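Local atomic coordinates of phosphodiesterase (Salpingoeca rosetta, PDB entry 7D7P), a protein that is a member of the cyclic nucleotide phosphodiesterase family of the HD-domain clan, a helical protein with a zinc site and a bound magnesium ion. Residues Val71-Glu76 with Ala138-Ala143; Phe157-Arg162 with Gln172-Asn177; Glu185-Leu188 with Asn193-Glu196; Gly236-Leu241 with Arg248-Ala253. All blocks are in the same frame, centred on the assembly; numbering follows the deposited sequence.

Interaction 1 (Val71-Glu76 with Ala138-Ala143); sequences VRVFQE and AMLIAA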
loop_
_atom_site.group_PDB
_atom_site.type_symbol
_atom_site.label_atom_id
_atom_site.label_comp_id
_atom_site.label_asym_id
_atom_site.label_seq_id
_atom_site.Cartn_x
_atom_site.Cartn_y
_atom_site.Cartn_z
ATOM N N VAL A 71 -26.733 -11.120 -25.742
ATOM C CA VAL A 71 -27.019 -12.207 -26.674
ATOM C C VAL A 71 -25.736 -12.701 -27.329
ATOM O O VAL A 71 -25.547 -13.908 -27.524
ATOM C CB VAL A 71 -28.052 -11.748 -27.720
ATOM C CG1 VAL A 71 -28.236 -12.815 -28.791
ATOM C CG2 VAL A 71 -29.376 -11.418 -27.048
ATOM N N ARG A 72 -24.832 -11.781 -27.678
ATOM C CA ARG A 72 -23.586 -12.176 -28.328
ATOM C C ARG A 72 -22.715 -13.015 -27.402
ATOM O O ARG A 72 -22.036 -13.943 -27.859
ATOM C CB ARG A 72 -22.820 -10.941 -28.801
ATOM C CG ARG A 72 -23.239 -10.437 -30.167
ATOM C CD ARG A 72 -22.274 -9.378 -30.684
ATOM N NE ARG A 72 -20.955 -9.923 -31.001
ATOM C CZ ARG A 72 -19.925 -9.192 -31.415
ATOM N NH1 ARG A 72 -20.053 -7.879 -31.558
ATOM N NH2 ARG A 72 -18.762 -9.769 -31.684
ATOM N N VAL A 73 -22.705 -12.700 -26.104
ATOM C CA VAL A 73 -21.942 -13.506 -25.155
ATOM C C VAL A 73 -22.460 -14.940 -25.149
ATOM O O VAL A 73 -21.684 -15.900 -25.238
ATOM C CB VAL A 73 -21.994 -12.883 -23.749
ATOM C CG1 VAL A 73 -21.442 -13.863 -22.718
ATOM C CG2 VAL A 73 -21.217 -11.577 -23.712
ATOM N N PHE A 74 -23.784 -15.102 -25.052
ATOM C CA PHE A 74 -24.381 -16.434 -25.087
ATOM C C PHE A 74 -24.120 -17.127 -26.421
ATOM O O PHE A 74 -23.832 -18.329 -26.459
ATOM C CB PHE A 74 -25.888 -16.340 -24.832
ATOM C CG PHE A 74 -26.260 -16.245 -23.379
ATOM C CD1 PHE A 74 -26.058 -15.070 -22.673
ATOM C CD2 PHE A 74 -26.829 -17.326 -22.726
ATOM C CE1 PHE A 74 -26.408 -14.976 -21.341
ATOM C CE2 PHE A 74 -27.180 -17.242 -21.394
ATOM C CZ PHE A 74 -26.969 -16.064 -20.699
ATOM N N GLN A 75 -24.223 -16.386 -27.526
ATOM C CA GLN A 75 -24.063 -16.995 -28.843
ATOM C C GLN A 75 -22.619 -17.417 -29.089
ATOM O O GLN A 75 -22.356 -18.550 -29.507
ATOM C CB GLN A 75 -24.533 -16.028 -29.930
ATOM N N GLU A 76 -21.664 -16.519 -28.828
ATOM C CA GLU A 76 -20.277 -16.804 -29.183
ATOM C C GLU A 76 -19.650 -17.854 -28.271
ATOM O O GLU A 76 -18.719 -18.552 -28.688
ATOM C CB GLU A 76 -19.460 -15.513 -29.169
ATOM C CG GLU A 76 -19.904 -14.525 -30.243
ATOM C CD GLU A 76 -18.897 -13.420 -30.491
ATOM O OE1 GLU A 76 -19.224 -12.484 -31.249
ATOM O OE2 GLU A 76 -17.783 -13.486 -29.929
ATOM N N ALA A 138 -24.157 -21.510 -16.208
ATOM C CA ALA A 138 -24.483 -21.018 -14.873
ATOM C C ALA A 138 -23.750 -19.721 -14.550
ATOM O O ALA A 138 -24.301 -18.856 -13.861
ATOM C CB ALA A 138 -24.155 -22.080 -13.824
ATOM N N MET A 139 -22.513 -19.569 -15.025
ATOM C CA MET A 139 -21.764 -18.352 -14.730
ATOM C C MET A 139 -22.356 -17.147 -15.452
ATOM O O MET A 139 -22.348 -16.033 -14.917
ATOM C CB MET A 139 -20.293 -18.536 -15.100
ATOM C CG MET A 139 -19.559 -19.525 -14.203
ATOM S SD MET A 139 -19.604 -19.039 -12.466
ATOM C CE MET A 139 -18.553 -17.588 -12.513
ATOM N N LEU A 140 -22.877 -17.353 -16.666
ATOM C CA LEU A 140 -23.510 -16.255 -17.395
ATOM C C LEU A 140 -24.787 -15.794 -16.703
ATOM O O LEU A 140 -25.033 -14.589 -16.582
ATOM C CB LEU A 140 -23.805 -16.678 -18.835
ATOM C CG LEU A 140 -22.621 -17.131 -19.693
ATOM C CD1 LEU A 140 -23.040 -17.292 -21.154
ATOM C CD2 LEU A 140 -21.457 -16.163 -19.569
ATOM N N ILE A 141 -25.612 -16.740 -16.245
ATOM C CA ILE A 141 -26.847 -16.383 -15.552
ATOM C C ILE A 141 -26.537 -15.720 -14.215
ATOM O O ILE A 141 -27.148 -14.706 -13.855
ATOM C CB ILE A 141 -27.736 -17.628 -15.373
ATOM C CG1 ILE A 141 -28.164 -18.182 -16.734
ATOM C CG2 ILE A 141 -28.952 -17.303 -14.513
ATOM C CD1 ILE A 141 -28.868 -19.524 -16.654
ATOM N N ALA A 142 -25.582 -16.274 -13.464
ATOM C CA ALA A 142 -25.257 -15.723 -12.152
ATOM C C ALA A 142 -24.727 -14.299 -12.261
ATOM O O ALA A 142 -25.085 -13.434 -11.452
ATOM C CB ALA A 142 -24.238 -16.617 -11.446
ATOM N N ALA A 143 -23.870 -14.036 -13.253
ATOM C CA ALA A 143 -23.278 -12.707 -13.392
ATOM C C ALA A 143 -24.340 -11.653 -13.682
ATOM O O ALA A 143 -24.305 -10.551 -13.119
ATOM C CB ALA A 143 -22.219 -12.715 -14.495
#
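Leu140 lays its CD1 methyl on the ring of Phe74, 3.9 Å from CD1 to the ring centroid and only 2° off the ring normal, a CH-pi contact centred on the face. All six ring carbons therefore lie at nearly the same distance from that methyl. The two side chains run antiparallel alongside one another, with Phe74 CZ 3.7 Å from Leu140 CB. The other branch of the leucine serves a second neighbour, Leu140 CD2 lying 3.9 Å from Val73 CG1. That valine methyl stands opposite the backbone N (chi1 169°) and thereby faces helix 133-145. Consecutive residues of helix 63-76 thus straddle one leucine, a small, wholly apolar and buried contact between two helices of the all-helical phosphodiesterase fold, with helix 109-126 beside it: Leu116 touches Leu140 and Tyr120 touches Val73. Phe74 also packs on Leu90 of helix 87-99. On helix 63-76, Arg72 forms a salt bridge with Glu76, its NE and NH2 both directed at OE1 in the guanidinium plane, with Arg72 NH2 to Glu76 OE1 at 2.8 Å. Ser50 and Ser49 supply further partners to Arg72 NH2 and Glu76 OE2.

Interaction 2 (Phe157-Arg162 with Gln172-Asn177); sequences FHINSR and QSVLEN. With PEG (di(hydroxyethyl)ether), chain C.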
loop_
_atom_site.group_PDB
_atom_site.type_symbol
_atom_site.label_atom_id
_atom_site.label_comp_id
_atom_site.label_asym_id
_atom_site.label_seq_id
_atom_site.Cartn_x
_atom_site.Cartn_y
_atom_site.Cartn_z
ATOM N N PHE A 157 -27.037 -1.645 6.343
ATOM C CA PHE A 157 -28.272 -0.882 6.491
ATOM C C PHE A 157 -29.443 -1.796 6.826
ATOM O O PHE A 157 -30.249 -1.492 7.714
ATOM C CB PHE A 157 -28.570 -0.086 5.218
ATOM C CG PHE A 157 -29.923 0.568 5.231
ATOM C CD1 PHE A 157 -30.094 1.818 5.805
ATOM C CD2 PHE A 157 -31.027 -0.074 4.697
ATOM C CE1 PHE A 157 -31.338 2.416 5.833
ATOM C CE2 PHE A 157 -32.272 0.517 4.725
ATOM C CZ PHE A 157 -32.429 1.763 5.292
ATOM N N HIS A 158 -29.564 -2.918 6.111
ATOM C CA HIS A 158 -30.672 -3.833 6.361
ATOM C C HIS A 158 -30.609 -4.402 7.771
ATOM O O HIS A 158 -31.627 -4.463 8.469
ATOM C CB HIS A 158 -30.669 -4.957 5.325
ATOM C CG HIS A 158 -31.191 -4.536 3.989
ATOM N ND1 HIS A 158 -32.539 -4.479 3.702
ATOM C CD2 HIS A 158 -30.551 -4.133 2.867
ATOM C CE1 HIS A 158 -32.705 -4.067 2.460
ATOM N NE2 HIS A 158 -31.513 -3.851 1.930
ATOM N N ILE A 159 -29.418 -4.813 8.211
ATOM C CA ILE A 159 -29.274 -5.383 9.548
ATOM C C ILE A 159 -29.545 -4.329 10.616
ATOM O O ILE A 159 -30.267 -4.587 11.588
ATOM C CB ILE A 159 -27.877 -6.012 9.703
ATOM C CG1 ILE A 159 -27.695 -7.149 8.694
ATOM C CG2 ILE A 159 -27.669 -6.520 11.123
ATOM C CD1 ILE A 159 -26.298 -7.733 8.673
ATOM N N ASN A 160 -28.986 -3.126 10.452
ATOM C CA ASN A 160 -29.162 -2.084 11.462
ATOM C C ASN A 160 -30.601 -1.586 11.509
ATOM O O ASN A 160 -31.125 -1.290 12.590
ATOM C CB ASN A 160 -28.203 -0.920 11.198
ATOM C CG ASN A 160 -26.758 -1.270 11.502
ATOM O OD1 ASN A 160 -26.474 -2.276 12.151
ATOM N ND2 ASN A 160 -25.836 -0.435 11.034
ATOM N N SER A 161 -31.259 -1.481 10.353
ATOM C CA SER A 161 -32.645 -1.029 10.314
ATOM C C SER A 161 -33.641 -2.147 10.586
ATOM O O SER A 161 -34.844 -1.873 10.655
ATOM C CB SER A 161 -32.963 -0.395 8.956
ATOM O OG SER A 161 -33.072 -1.380 7.941
ATOM N N ARG A 162 -33.172 -3.385 10.744
ATOM C CA ARG A 162 -34.041 -4.545 10.927
ATOM C C ARG A 162 -35.103 -4.596 9.831
ATOM O O ARG A 162 -36.299 -4.761 10.085
ATOM C CB ARG A 162 -34.674 -4.546 12.320
ATOM C CG ARG A 162 -33.786 -5.173 13.384
ATOM C CD ARG A 162 -33.526 -4.222 14.541
ATOM N NE ARG A 162 -34.659 -4.156 15.458
ATOM C CZ ARG A 162 -34.609 -3.614 16.671
ATOM N NH1 ARG A 162 -33.477 -3.087 17.118
ATOM N NH2 ARG A 162 -35.690 -3.600 17.437
ATOM N N GLN A 172 -28.000 -12.949 7.489
ATOM C CA GLN A 172 -26.965 -13.683 6.768
ATOM C C GLN A 172 -27.030 -13.322 5.287
ATOM O O GLN A 172 -28.025 -13.622 4.620
ATOM C CB GLN A 172 -27.143 -15.187 6.966
ATOM C CG GLN A 172 -27.383 -15.599 8.411
ATOM C CD GLN A 172 -26.203 -15.284 9.308
ATOM O OE1 GLN A 172 -25.065 -15.642 9.002
ATOM N NE2 GLN A 172 -26.466 -14.608 10.422
ATOM N N SER A 173 -25.964 -12.696 4.783
ATOM C CA SER A 173 -25.829 -12.286 3.380
ATOM C C SER A 173 -27.174 -11.841 2.809
ATOM O O SER A 173 -27.689 -12.402 1.844
ATOM C CB SER A 173 -25.223 -13.405 2.531
ATOM O OG SER A 173 -23.877 -13.678 2.892
ATOM N N VAL A 174 -27.743 -10.815 3.447
ATOM C CA VAL A 174 -29.147 -10.461 3.225
ATOM C C VAL A 174 -29.407 -10.167 1.751
ATOM O O VAL A 174 -30.297 -10.753 1.128
ATOM C CB VAL A 174 -29.546 -9.266 4.110
ATOM C CG1 VAL A 174 -30.949 -8.801 3.781
ATOM C CG2 VAL A 174 -29.434 -9.637 5.590
ATOM N N LEU A 175 -28.631 -9.245 1.176
ATOM C CA LEU A 175 -28.857 -8.850 -0.212
ATOM C C LEU A 175 -28.549 -9.987 -1.176
ATOM O O LEU A 175 -29.316 -10.235 -2.113
ATOM C CB LEU A 175 -28.007 -7.628 -0.554
ATOM C CG LEU A 175 -28.488 -6.286 -0.011
ATOM C CD1 LEU A 175 -27.511 -5.194 -0.396
ATOM C CD2 LEU A 175 -29.881 -5.978 -0.528
ATOM N N GLU A 176 -27.426 -10.678 -0.968
ATOM C CA GLU A 176 -27.015 -11.733 -1.891
ATOM C C GLU A 176 -28.006 -12.891 -1.887
ATOM O O GLU A 176 -28.294 -13.471 -2.942
ATOM C CB GLU A 176 -25.608 -12.219 -1.537
ATOM C CG GLU A 176 -24.511 -11.174 -1.744
ATOM C CD GLU A 176 -24.515 -10.082 -0.681
ATOM O OE1 GLU A 176 -25.011 -10.332 0.440
ATOM O OE2 GLU A 176 -24.030 -8.966 -0.968
ATOM N N ASN A 177 -28.532 -13.249 -0.714
ATOM C CA ASN A 177 -29.602 -14.241 -0.663
ATOM C C ASN A 177 -30.820 -13.765 -1.442
ATOM O O ASN A 177 -31.472 -14.553 -2.139
ATOM C CB ASN A 177 -29.978 -14.533 0.790
ATOM C CG ASN A 177 -29.210 -15.701 1.368
ATOM O OD1 ASN A 177 -29.180 -16.786 0.786
ATOM N ND2 ASN A 177 -28.584 -15.489 2.520
HETATM C C2 PEG C . -23.077 -12.164 6.266
HETATM O O2 PEG C . -22.713 -10.916 5.746
HETATM C C3 PEG C . -23.437 -9.845 6.283
HETATM C C4 PEG C . -24.627 -9.537 5.375
HETATM O O4 PEG C . -25.836 -9.904 5.985
#
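His158 and Val174 bring the last turns of helix 155-161 against the first turn of helix 174-187, their CA atoms 7.5 Å apart, and no hydrogen bond joins the two segments. His158 carries much of the contact. Its CB meets Val174 CG1, while the far end of the imidazole reaches the next residue, with His158 NE2 lying 3.6 Å from Leu175 CD2. The His158 and Leu175 side chains are roughly perpendicular, and the leucine methyl comes to the ring obliquely. His158 ND1 is hydrogen-bonded to Ser163 OG, which should fix the rotation of the ring. Ile159 adds a looser touch, its CG1 4.3 Å from Val174 CG2. At the edge of this apolar patch sits a di(hydroxyethyl)ether molecule, probably from the crystallisation liquor: its O4 lies 3.5 Å from Ile159 CD1 and accepts a weak bond from Val174 N.

Within helix 155-161, Ser161 OG donates to Phe157 O at 2.8 Å, sharing that oxygen with Ser161 N from the opposite face of the carbonyl plane, and Arg162 follows in a Schellman motif. Across the start of the other helix, Asn177 ND2 reaches back to Gln172 O at 2.9 Å. Helix 164-169, which lies between the two segments in the chain, packs on both through Leu165; Phe157 faces helix 268-291, and Glu176 and Asn177 lie against Leu215 of helix 200-215.

Interaction 3 (Glu185-Leu188 with Asn193-Glu196); sequences EILL and NVVE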
loop_
_atom_site.group_PDB
_atom_site.type_symbol
_atom_site.label_atom_id
_atom_site.label_comp_id
_atom_site.label_asym_id
_atom_site.label_seq_id
_atom_site.Cartn_x
_atom_site.Cartn_y
_atom_site.Cartn_z
ATOM N N GLU A 185 -36.525 -17.181 -9.307
ATOM C CA GLU A 185 -37.917 -16.806 -9.528
ATOM C C GLU A 185 -38.123 -16.300 -10.949
ATOM O O GLU A 185 -39.147 -16.590 -11.580
ATOM C CB GLU A 185 -38.340 -15.744 -8.511
ATOM C CG GLU A 185 -39.825 -15.744 -8.192
ATOM C CD GLU A 185 -40.234 -16.903 -7.302
ATOM O OE1 GLU A 185 -39.435 -17.298 -6.425
ATOM O OE2 GLU A 185 -41.357 -17.416 -7.478
ATOM N N ILE A 186 -37.154 -15.548 -11.473
ATOM C CA ILE A 186 -37.228 -15.090 -12.856
ATOM C C ILE A 186 -36.984 -16.248 -13.813
ATOM O O ILE A 186 -37.692 -16.407 -14.815
ATOM C CB ILE A 186 -36.222 -13.948 -13.088
ATOM C CG1 ILE A 186 -36.670 -12.676 -12.367
ATOM C CG2 ILE A 186 -36.028 -13.691 -14.582
ATOM C CD1 ILE A 186 -35.587 -11.625 -12.286
ATOM N N LEU A 187 -35.991 -17.084 -13.506
ATOM C CA LEU A 187 -35.558 -18.127 -14.430
ATOM C C LEU A 187 -36.600 -19.231 -14.560
ATOM O O LEU A 187 -36.934 -19.654 -15.673
ATOM C CB LEU A 187 -34.220 -18.702 -13.963
ATOM C CG LEU A 187 -33.498 -19.644 -14.918
ATOM C CD1 LEU A 187 -33.119 -18.900 -16.182
ATOM C CD2 LEU A 187 -32.271 -20.246 -14.249
ATOM N N LEU A 188 -37.126 -19.714 -13.434
ATOM C CA LEU A 188 -38.069 -20.827 -13.459
ATOM C C LEU A 188 -39.437 -20.450 -14.016
ATOM O O LEU A 188 -40.295 -21.333 -14.138
ATOM C CB LEU A 188 -38.224 -21.416 -12.056
ATOM C CG LEU A 188 -36.935 -21.943 -11.416
ATOM C CD1 LEU A 188 -37.217 -22.599 -10.072
ATOM C CD2 LEU A 188 -36.222 -22.906 -12.355
ATOM N N ASN A 193 -37.824 -19.505 -19.118
ATOM C CA ASN A 193 -37.027 -20.660 -18.725
ATOM C C ASN A 193 -35.959 -20.983 -19.762
ATOM O O ASN A 193 -36.180 -21.794 -20.668
ATOM C CB ASN A 193 -37.921 -21.877 -18.492
ATOM C CG ASN A 193 -37.262 -22.915 -17.615
ATOM O OD1 ASN A 193 -36.044 -22.902 -17.432
ATOM N ND2 ASN A 193 -38.059 -23.824 -17.066
ATOM N N VAL A 194 -34.788 -20.356 -19.622
ATOM C CA VAL A 194 -33.673 -20.607 -20.531
ATOM C C VAL A 194 -32.947 -21.907 -20.225
ATOM O O VAL A 194 -32.149 -22.367 -21.052
ATOM C CB VAL A 194 -32.690 -19.421 -20.482
ATOM C CG1 VAL A 194 -31.697 -19.585 -19.340
ATOM C CG2 VAL A 194 -31.971 -19.262 -21.805
ATOM N N VAL A 195 -33.208 -22.520 -19.073
ATOM C CA VAL A 195 -32.582 -23.780 -18.696
ATOM C C VAL A 195 -33.577 -24.939 -18.771
ATOM O O VAL A 195 -33.377 -25.971 -18.134
ATOM C CB VAL A 195 -31.940 -23.685 -17.301
ATOM C CG1 VAL A 195 -30.848 -22.623 -17.292
ATOM C CG2 VAL A 195 -32.996 -23.384 -16.239
ATOM N N GLU A 196 -34.643 -24.784 -19.561
ATOM C CA GLU A 196 -35.693 -25.795 -19.622
ATOM C C GLU A 196 -35.198 -27.136 -20.154
ATOM O O GLU A 196 -35.806 -28.168 -19.852
ATOM C CB GLU A 196 -36.850 -25.293 -20.487
ATOM C CG GLU A 196 -36.462 -25.019 -21.934
ATOM C CD GLU A 196 -37.588 -24.409 -22.742
ATOM O OE1 GLU A 196 -38.745 -24.440 -22.275
ATOM O OE2 GLU A 196 -37.313 -23.896 -23.849
#
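The final turn of helix 174-187 meets a type I beta turn running from Asn193 to Glu196, with the CA atoms of Leu187 and Asn193 5.2 Å apart. The backbones touch through a CA-H...O contact: Asn193 CA lies 3.2 Å from Leu187 O, with an angle of 142° at the hydrogen. No conventional hydrogen bond crosses the contact. Leu187 spreads its two methyls over successive valines of the turn. Leu187 CD1 presses on Val194 CG1 at 3.5 Å, the side chains meeting at a slant, whereas Leu187 CD2 lies 3.8 Å from Val195 CG2 and those side chains run nearly perpendicular. With CG opposite its backbone N (chi1 -170°), the leucine can extend toward the turn and set one branch on each partner. Asn193 folds its side chain back over the turn, where Asn193 OD1 accepts a weak bond from Val195 N at 3.3 Å. The contact closes the short connection leading from helix 174-187 toward helix 200-215. Both valines also pack against helix 133-145, Leu187 packs on Trp93 and Val194 on Leu90 of helix 87-99, and Glu196 forms a salt bridge with Lys89 of that same helix.

Interaction 4 (Gly236-Leu241 with Arg248-Ala253); sequences GGFINL and RLFVLA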
loop_
_atom_site.group_PDB
_atom_site.type_symbol
_atom_site.label_atom_id
_atom_site.label_comp_id
_atom_site.label_asym_id
_atom_site.label_seq_id
_atom_site.Cartn_x
_atom_site.Cartn_y
_atom_site.Cartn_z
ATOM N N GLY A 236 1.842 -24.512 -4.389
ATOM C CA GLY A 236 2.149 -24.654 -5.793
ATOM C C GLY A 236 1.045 -24.220 -6.735
ATOM O O GLY A 236 1.326 -23.935 -7.905
ATOM N N GLY A 237 -0.194 -24.168 -6.265
ATOM C CA GLY A 237 -1.319 -23.742 -7.072
ATOM C C GLY A 237 -2.359 -24.836 -7.201
ATOM O O GLY A 237 -2.305 -25.873 -6.534
ATOM N N PHE A 238 -3.322 -24.592 -8.084
ATOM C CA PHE A 238 -4.402 -25.544 -8.301
ATOM C C PHE A 238 -3.907 -26.741 -9.105
ATOM O O PHE A 238 -3.187 -26.591 -10.095
ATOM C CB PHE A 238 -5.566 -24.864 -9.020
ATOM C CG PHE A 238 -6.222 -23.780 -8.216
ATOM C CD1 PHE A 238 -7.075 -24.097 -7.170
ATOM C CD2 PHE A 238 -5.991 -22.444 -8.504
ATOM C CE1 PHE A 238 -7.683 -23.104 -6.425
ATOM C CE2 PHE A 238 -6.597 -21.444 -7.764
ATOM C CZ PHE A 238 -7.445 -21.775 -6.721
ATOM N N ILE A 239 -4.306 -27.937 -8.676
ATOM C CA ILE A 239 -3.856 -29.189 -9.276
ATOM C C ILE A 239 -5.074 -29.915 -9.832
ATOM O O ILE A 239 -5.932 -30.377 -9.069
ATOM C CB ILE A 239 -3.103 -30.071 -8.270
ATOM N N ASN A 240 -5.146 -30.018 -11.160
ATOM C CA ASN A 240 -6.187 -30.766 -11.867
ATOM C C ASN A 240 -7.586 -30.317 -11.434
ATOM O O ASN A 240 -8.330 -31.034 -10.764
ATOM C CB ASN A 240 -6.007 -32.274 -11.662
ATOM C CG ASN A 240 -6.829 -33.096 -12.641
ATOM O OD1 ASN A 240 -7.108 -34.272 -12.400
ATOM N ND2 ASN A 240 -7.222 -32.479 -13.750
ATOM N N LEU A 241 -7.925 -29.099 -11.857
ATOM C CA LEU A 241 -9.234 -28.544 -11.540
ATOM C C LEU A 241 -10.364 -29.292 -12.236
ATOM O O LEU A 241 -11.491 -29.294 -11.732
ATOM C CB LEU A 241 -9.278 -27.061 -11.912
ATOM C CG LEU A 241 -8.528 -26.124 -10.960
ATOM C CD1 LEU A 241 -8.337 -24.748 -11.583
ATOM C CD2 LEU A 241 -9.259 -26.019 -9.633
ATOM N N ARG A 248 -12.981 -26.532 -8.126
ATOM C CA ARG A 248 -13.354 -25.799 -9.333
ATOM C C ARG A 248 -14.454 -24.786 -9.042
ATOM O O ARG A 248 -14.449 -23.681 -9.598
ATOM C CB ARG A 248 -13.794 -26.773 -10.427
ATOM C CG ARG A 248 -14.091 -26.108 -11.763
ATOM C CD ARG A 248 -14.316 -27.134 -12.866
ATOM N NE ARG A 248 -15.560 -27.882 -12.693
ATOM C CZ ARG A 248 -15.621 -29.157 -12.319
ATOM N NH1 ARG A 248 -14.506 -29.831 -12.075
ATOM N NH2 ARG A 248 -16.797 -29.757 -12.188
ATOM N N LEU A 249 -15.404 -25.141 -8.173
ATOM C CA LEU A 249 -16.446 -24.192 -7.793
ATOM C C LEU A 249 -15.857 -23.002 -7.044
ATOM O O LEU A 249 -16.303 -21.862 -7.228
ATOM C CB LEU A 249 -17.512 -24.888 -6.945
ATOM C CG LEU A 249 -18.662 -24.002 -6.458
ATOM C CD1 LEU A 249 -19.333 -23.289 -7.629
ATOM C CD2 LEU A 249 -19.681 -24.806 -5.662
ATOM N N PHE A 250 -14.854 -23.247 -6.196
ATOM C CA PHE A 250 -14.180 -22.150 -5.509
ATOM C C PHE A 250 -13.574 -21.168 -6.506
ATOM O O PHE A 250 -13.671 -19.947 -6.324
ATOM C CB PHE A 250 -13.103 -22.703 -4.574
ATOM C CG PHE A 250 -12.219 -21.645 -3.966
ATOM C CD1 PHE A 250 -12.657 -20.897 -2.886
ATOM C CD2 PHE A 250 -10.949 -21.413 -4.464
ATOM C CE1 PHE A 250 -11.850 -19.930 -2.322
ATOM C CE2 PHE A 250 -10.135 -20.446 -3.903
ATOM C CZ PHE A 250 -10.587 -19.704 -2.832
ATOM N N VAL A 251 -12.953 -21.685 -7.569
ATOM C CA VAL A 251 -12.349 -20.828 -8.586
ATOM C C VAL A 251 -13.416 -20.011 -9.305
ATOM O O VAL A 251 -13.227 -18.818 -9.573
ATOM C CB VAL A 251 -11.522 -21.679 -9.568
ATOM C CG1 VAL A 251 -11.128 -20.862 -10.792
ATOM C CG2 VAL A 251 -10.291 -22.239 -8.872
ATOM N N LEU A 252 -14.552 -20.635 -9.628
ATOM C CA LEU A 252 -15.646 -19.894 -10.252
ATOM C C LEU A 252 -16.143 -18.778 -9.341
ATOM O O LEU A 252 -16.411 -17.662 -9.803
ATOM C CB LEU A 252 -16.791 -20.843 -10.610
ATOM C CG LEU A 252 -16.453 -22.010 -11.541
ATOM C CD1 LEU A 252 -17.690 -22.848 -11.820
ATOM C CD2 LEU A 252 -15.837 -21.506 -12.836
ATOM N N ALA A 253 -16.274 -19.062 -8.043
ATOM C CA ALA A 253 -16.660 -18.023 -7.096
ATOM C C ALA A 253 -15.611 -16.920 -7.034
ATOM O O ALA A 253 -15.950 -15.736 -6.920
ATOM C CB ALA A 253 -16.881 -18.634 -5.711
#
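Val251 places its CG2 methyl over one face of the Phe238 ring, 3.8 Å from the ring centroid and 19° off the normal, a CH-pi contact displaced toward the rim. The ring tip is the part it approaches most nearly, Val251 CG2 being 3.6 Å from Phe238 CZ. Phe250 meets the same ring at its edge: Phe250 CE2 lies 4.1 Å from Phe238 CZ, with the two phenylalanine side chains set nearly perpendicular. Leu241 CD2 also comes to 4.0 Å from Val251 CG2, so Phe238 and Leu241 both rest on this one methyl.

The polar link also involves Leu241, through its carbonyl. Arg248 NH1 donates to Leu241 O at 3.1 Å, in the carbonyl plane and with an N-H...O angle of 150°; the oxygen lies at the guanidinium edge. Arg248 starts out extended and bends at chi3 (69°), which turns its head back to this carbonyl. The other nitrogens are held too, NE by a salt bridge to Glu135 and NH2 by Asn245 OD1, so all three guanidinium nitrogens have partners, NH1 bonding the loop carbonyl.

The contact thus folds the connection between helices 222-234 and 245-260 back onto the latter. Phe238 and Phe250 both touch helix 222-234, through Val232 and Met229 respectively. Phe130 packs on Leu241 and Arg248, and Leu249, which takes no part in the contact, meets Val209 and Asn212 of helix 200-215.

Overall arrangement
Interactions 1 and 3 are close neighbours, their centres 14 Å apart, and Ile141 joins them: Ile141 CD1 lies 3.7 Å from Val195 CG1 and also touches Val194 and Leu187. Interaction 4 meets interaction 1 through Met139 CE, 3.5 Å from Leu252 O, although their centres are 21 Å apart. Helix 133-145 therefore links three of the contacts. Interaction 2 touches none of the others but shares helix 174-187 with interaction 3, about 26 Å away between centres. In interaction 2 the Leu175 side chain lies about 6 Å from the magnesium ion. Zinc is held by His111, His146, Asp147 and Asp260; His146 ND1 is hydrogen-bonded to Ala143 O, at the end of interaction 1.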